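Local coordinates for protein yxeP (Bacillus subtilis, PDB 1YSJ) that probably deacetylates N-acetylcysteine to cysteine and acetate with a dinuclear metal centre, in a pathway that lets the bacterium use S-(2-succino)cysteine as sulfur source, at residues A[86-98]-A[171-183]. The protein carries 1 engineered substitution. Sequence-based numbering, arbitrary orientation.
Sequences REDGPVIAIRADI and VLNGVSAIFGMHN. With NI (nickel (II) ion), chain C.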
loop_
_atom_site.group_PDB
_atom_site.type_symbol
_atom_site.label_atom_id
_atom_site.label_comp_id
_atom_site.label_asym_id
_atom_site.label_seq_id
_atom_site.Cartn_x
_atom_site.Cartn_y
_atom_site.Cartn_z
ATOM N N ARG A 86 -47.223 3.618 38.369
ATOM C CA ARG A 86 -48.150 2.998 39.323
ATOM C C ARG A 86 -49.236 2.163 38.629
ATOM O O ARG A 86 -50.099 1.571 39.282
ATOM C CB ARG A 86 -48.741 4.054 40.266
ATOM C CG ARG A 86 -47.687 4.908 40.995
ATOM C CD ARG A 86 -46.653 4.062 41.757
ATOM N NE ARG A 86 -47.205 3.465 42.975
ATOM C CZ ARG A 86 -46.576 2.578 43.743
ATOM N NH1 ARG A 86 -45.355 2.159 43.434
ATOM N NH2 ARG A 86 -47.175 2.104 44.828
ATOM N N GLU A 87 -49.171 2.124 37.301
ATOM C CA GLU A 87 -50.021 1.265 36.481
ATOM C C GLU A 87 -49.158 0.247 35.747
ATOM O O GLU A 87 -48.013 0.541 35.387
ATOM C CB GLU A 87 -50.767 2.088 35.428
ATOM C CG GLU A 87 -51.861 3.010 35.947
ATOM C CD GLU A 87 -52.772 3.519 34.831
ATOM O OE1 GLU A 87 -52.464 3.279 33.640
ATOM O OE2 GLU A 87 -53.802 4.154 35.145
ATOM N N ASP A 88 -49.710 -0.944 35.520
ATOM C CA ASP A 88 -49.126 -1.888 34.570
ATOM C C ASP A 88 -49.210 -1.273 33.179
ATOM O O ASP A 88 -50.220 -0.662 32.824
ATOM C CB ASP A 88 -49.870 -3.229 34.591
ATOM C CG ASP A 88 -49.465 -4.114 35.765
ATOM O OD1 ASP A 88 -48.566 -3.721 36.543
ATOM O OD2 ASP A 88 -50.049 -5.213 35.906
ATOM N N GLY A 89 -48.143 -1.416 32.404
ATOM C CA GLY A 89 -48.100 -0.833 31.069
ATOM C C GLY A 89 -46.889 -1.254 30.263
ATOM O O GLY A 89 -46.080 -2.063 30.729
ATOM N N PRO A 90 -46.767 -0.723 29.033
ATOM C CA PRO A 90 -45.603 -1.003 28.191
ATOM C C PRO A 90 -44.299 -0.524 28.821
ATOM O O PRO A 90 -44.305 0.360 29.687
ATOM C CB PRO A 90 -45.895 -0.224 26.896
ATOM C CG PRO A 90 -46.980 0.734 27.234
ATOM C CD PRO A 90 -47.752 0.145 28.359
ATOM N N VAL A 91 -43.196 -1.132 28.394
ATOM C CA VAL A 91 -41.866 -0.729 28.822
ATOM C C VAL A 91 -41.196 0.013 27.672
ATOM O O VAL A 91 -41.150 -0.488 26.541
ATOM C CB VAL A 91 -40.994 -1.951 29.217
ATOM C CG1 VAL A 91 -39.625 -1.499 29.733
ATOM C CG2 VAL A 91 -41.698 -2.798 30.260
ATOM N N ILE A 92 -40.692 1.210 27.959
ATOM C CA ILE A 92 -39.889 1.956 26.984
ATOM C C ILE A 92 -38.485 2.209 27.526
ATOM O O ILE A 92 -38.252 2.129 28.732
ATOM C CB ILE A 92 -40.559 3.283 26.525
ATOM C CG1 ILE A 92 -40.729 4.256 27.695
ATOM C CG2 ILE A 92 -41.897 3.002 25.821
ATOM C CD1 ILE A 92 -40.826 5.713 27.269
ATOM N N ALA A 93 -37.549 2.508 26.631
ATOM C CA ALA A 93 -36.163 2.659 27.027
ATOM C C ALA A 93 -35.606 4.020 26.644
ATOM O O ALA A 93 -36.006 4.602 25.638
ATOM C CB ALA A 93 -35.310 1.533 26.435
ATOM N N ILE A 94 -34.698 4.526 27.472
ATOM C CA ILE A 94 -33.979 5.761 27.186
ATOM C C ILE A 94 -32.475 5.489 27.308
ATOM O O ILE A 94 -31.999 4.971 28.321
ATOM C CB ILE A 94 -34.418 6.927 28.106
ATOM C CG1 ILE A 94 -35.903 7.246 27.893
ATOM C CG2 ILE A 94 -33.564 8.170 27.833
ATOM C CD1 ILE A 94 -36.483 8.240 28.899
ATOM N N ARG A 95 -31.736 5.841 26.267
ATOM C CA ARG A 95 -30.356 5.420 26.149
ATOM C C ARG A 95 -29.372 6.585 26.203
ATOM O O ARG A 95 -29.580 7.617 25.562
ATOM C CB ARG A 95 -30.185 4.605 24.861
ATOM C CG ARG A 95 -28.777 4.099 24.571
ATOM C CD ARG A 95 -27.953 5.146 23.826
ATOM N NE ARG A 95 -26.953 4.519 22.977
ATOM C CZ ARG A 95 -26.336 5.124 21.968
ATOM N NH1 ARG A 95 -26.605 6.392 21.679
ATOM N NH2 ARG A 95 -25.451 4.453 21.246
ATOM N N ALA A 96 -28.305 6.397 26.978
ATOM C CA ALA A 96 -27.128 7.271 26.951
ATOM C C ALA A 96 -25.859 6.435 26.760
ATOM O O ALA A 96 -25.782 5.300 27.230
ATOM C CB ALA A 96 -27.035 8.089 28.236
ATOM N N ASP A 97 -24.873 6.996 26.068
ATOM C CA ASP A 97 -23.564 6.349 25.895
ATOM C C ASP A 97 -22.545 6.898 26.890
ATOM O O ASP A 97 -22.561 8.087 27.197
ATOM C CB ASP A 97 -23.056 6.486 24.453
ATOM C CG ASP A 97 -23.444 7.812 23.805
ATOM O OD1 ASP A 97 -23.792 8.779 24.522
ATOM O OD2 ASP A 97 -23.403 7.881 22.560
ATOM N N ILE A 98 -21.668 6.035 27.402
ATOM C CA ILE A 98 -20.806 6.418 28.535
ATOM C C ILE A 98 -19.284 6.449 28.274
ATOM O O ILE A 98 -18.517 6.811 29.166
ATOM C CB ILE A 98 -21.109 5.558 29.807
ATOM C CG1 ILE A 98 -20.673 4.093 29.618
ATOM C CG2 ILE A 98 -22.586 5.651 30.177
ATOM C CD1 ILE A 98 -20.696 3.258 30.902
ATOM N N VAL A 171 -31.582 -6.950 27.460
ATOM C CA VAL A 171 -32.017 -5.704 28.099
ATOM C C VAL A 171 -33.264 -5.119 27.419
ATOM O O VAL A 171 -34.056 -4.430 28.062
ATOM C CB VAL A 171 -30.839 -4.668 28.165
ATOM C CG1 VAL A 171 -31.310 -3.256 28.559
ATOM C CG2 VAL A 171 -29.747 -5.149 29.113
ATOM N N LEU A 172 -33.448 -5.412 26.133
ATOM C CA LEU A 172 -34.597 -4.888 25.384
ATOM C C LEU A 172 -35.779 -5.851 25.259
ATOM O O LEU A 172 -36.749 -5.566 24.550
ATOM C CB LEU A 172 -34.171 -4.368 24.003
ATOM C CG LEU A 172 -33.391 -3.047 23.922
ATOM C CD1 LEU A 172 -33.310 -2.602 22.475
ATOM C CD2 LEU A 172 -34.025 -1.941 24.753
ATOM N N ASN A 173 -35.702 -6.987 25.947
ATOM C CA ASN A 173 -36.833 -7.903 26.019
ATOM C C ASN A 173 -38.029 -7.217 26.673
ATOM O O ASN A 173 -37.920 -6.690 27.786
ATOM C CB ASN A 173 -36.459 -9.193 26.765
ATOM C CG ASN A 173 -35.456 -10.051 25.995
ATOM O OD1 ASN A 173 -35.234 -9.857 24.795
ATOM N ND2 ASN A 173 -34.843 -11.005 26.691
ATOM N N GLY A 174 -39.149 -7.196 25.952
ATOM C CA GLY A 174 -40.387 -6.581 26.434
ATOM C C GLY A 174 -40.497 -5.078 26.232
ATOM O O GLY A 174 -41.518 -4.484 26.579
ATOM N N VAL A 175 -39.454 -4.467 25.670
ATOM C CA VAL A 175 -39.418 -3.020 25.426
ATOM C C VAL A 175 -40.108 -2.654 24.100
ATOM O O VAL A 175 -39.813 -3.235 23.058
ATOM C CB VAL A 175 -37.963 -2.469 25.478
ATOM C CG1 VAL A 175 -37.921 -0.985 25.160
ATOM C CG2 VAL A 175 -37.346 -2.708 26.851
ATOM N N SER A 176 -41.021 -1.687 24.159
ATOM C CA SER A 176 -41.824 -1.273 23.008
ATOM C C SER A 176 -41.149 -0.212 22.149
ATOM O O SER A 176 -41.324 -0.195 20.932
ATOM C CB SER A 176 -43.185 -0.742 23.468
ATOM O OG SER A 176 -43.936 -1.753 24.110
ATOM N N ALA A 177 -40.399 0.681 22.789
ATOM C CA ALA A 177 -39.755 1.795 22.095
ATOM C C ALA A 177 -38.466 2.204 22.778
ATOM O O ALA A 177 -38.318 2.028 23.983
ATOM C CB ALA A 177 -40.697 2.978 22.017
ATOM N N ILE A 178 -37.541 2.757 21.998
ATOM C CA ILE A 178 -36.265 3.240 22.521
ATOM C C ILE A 178 -35.941 4.652 22.029
ATOM O O ILE A 178 -36.136 4.988 20.854
ATOM C CB ILE A 178 -35.089 2.260 22.217
ATOM C CG1 ILE A 178 -33.813 2.715 22.947
ATOM C CG2 ILE A 178 -34.873 2.095 20.692
ATOM C CD1 ILE A 178 -32.820 1.612 23.229
ATOM N N PHE A 179 -35.437 5.475 22.942
ATOM C CA PHE A 179 -35.159 6.865 22.631
ATOM C C PHE A 179 -33.749 7.257 23.045
ATOM O O PHE A 179 -33.206 6.736 24.022
ATOM C CB PHE A 179 -36.216 7.767 23.274
ATOM C CG PHE A 179 -37.620 7.360 22.938
ATOM C CD1 PHE A 179 -38.358 6.566 23.815
ATOM C CD2 PHE A 179 -38.193 7.733 21.728
ATOM C CE1 PHE A 179 -39.657 6.170 23.494
ATOM C CE2 PHE A 179 -39.491 7.341 21.399
ATOM C CZ PHE A 179 -40.222 6.560 22.282
ATOM N N GLY A 180 -33.159 8.168 22.281
ATOM C CA GLY A 180 -31.790 8.588 22.514
ATOM C C GLY A 180 -31.520 9.970 21.968
ATOM O O GLY A 180 -32.344 10.547 21.260
HETATM N N MSE A 181 -30.360 10.504 22.313
HETATM C CA MSE A 181 -29.958 11.798 21.817
HETATM C C MSE A 181 -28.500 11.765 21.411
HETATM O O MSE A 181 -27.735 10.900 21.847
HETATM C CB MSE A 181 -30.168 12.874 22.887
HETATM C CG MSE A 181 -28.902 13.265 23.640
HETATM SE SE MSE A 181 -29.228 14.389 25.177
HETATM C CE MSE A 181 -29.372 13.020 26.485
ATOM N N HIS A 182 -28.128 12.715 20.563
ATOM C CA HIS A 182 -26.743 13.112 20.477
ATOM C C HIS A 182 -26.661 14.628 20.504
ATOM O O HIS A 182 -27.440 15.313 19.835
ATOM C CB HIS A 182 -26.058 12.554 19.236
ATOM C CG HIS A 182 -24.584 12.375 19.413
ATOM N ND1 HIS A 182 -23.708 13.438 19.478
ATOM C CD2 HIS A 182 -23.836 11.258 19.576
ATOM C CE1 HIS A 182 -22.482 12.983 19.662
ATOM N NE2 HIS A 182 -22.532 11.663 19.725
ATOM N N ASN A 183 -25.725 15.143 21.296
ATOM C CA ASN A 183 -25.451 16.571 21.326
ATOM C C ASN A 183 -25.101 17.052 19.924
ATOM O O ASN A 183 -24.458 16.334 19.155
ATOM C CB ASN A 183 -24.327 16.892 22.321
ATOM C CG ASN A 183 -22.966 16.420 21.840
ATOM O OD1 ASN A 183 -22.281 17.116 21.090
ATOM N ND2 ASN A 183 -22.571 15.233 22.268
HETATM NI NI NI C . -20.947 10.277 20.354
HETATM O O HOH W 1 -43.463 -2.867 26.255
HETATM O O HOH W 2 -28.267 8.475 23.164
HETATM O O HOH W 3 -28.612 10.073 24.922
HETATM O O HOH W 4 -20.442 9.247 18.861
HETATM O O HOH W 5 -22.548 8.665 20.455
#
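Strands 91-97 and 175-183 run parallel, joined by backbone hydrogen bonds from Ser176 N to Val91 O (2.7 Å), Ala93 N to Ala177 O, Phe179 N to Ala93 O and Arg95 N to Phe179 O (2.8 Å). On one face, Ala93 CB packs against Val175 CG1 (3.8 Å), Ile178 CG1 and Leu172 CD2; Leu172 opens the type II beta turn (172-175) leading into the second strand, and Phe351 and Tyr354 of helix 351-355 lie over Ile178. On the other, Ile92 CG2 meets Ala177 CB, while its CD1 approaches Phe179 CE1 (4.0 Å) obliquely beneath helix 384-402. Both strands are central in the mixed sheet of the M20 catalytic domain, and their C-terminal ends lead to the dinuclear nickel site. Beyond the Arg95 N to Phe179 O bond, direct pairing gives way to water: one molecule close to Arg95 O accepts from Met181 N (3.0 Å) and Arg95 NH1. The guanidinium, salt-bridged to Glu349 and Asp350, has Asp97 CG above one face, toward its rim, a long charge pairing to which no N-H points. His182 NE2 binds nickel (2.2 Å) with Cys122 and His124. A nearly straight, in-plane hydrogen bond from His182 ND1 to Asn183 O (3.0 Å) joins that metal bond in holding the imidazole's rotation.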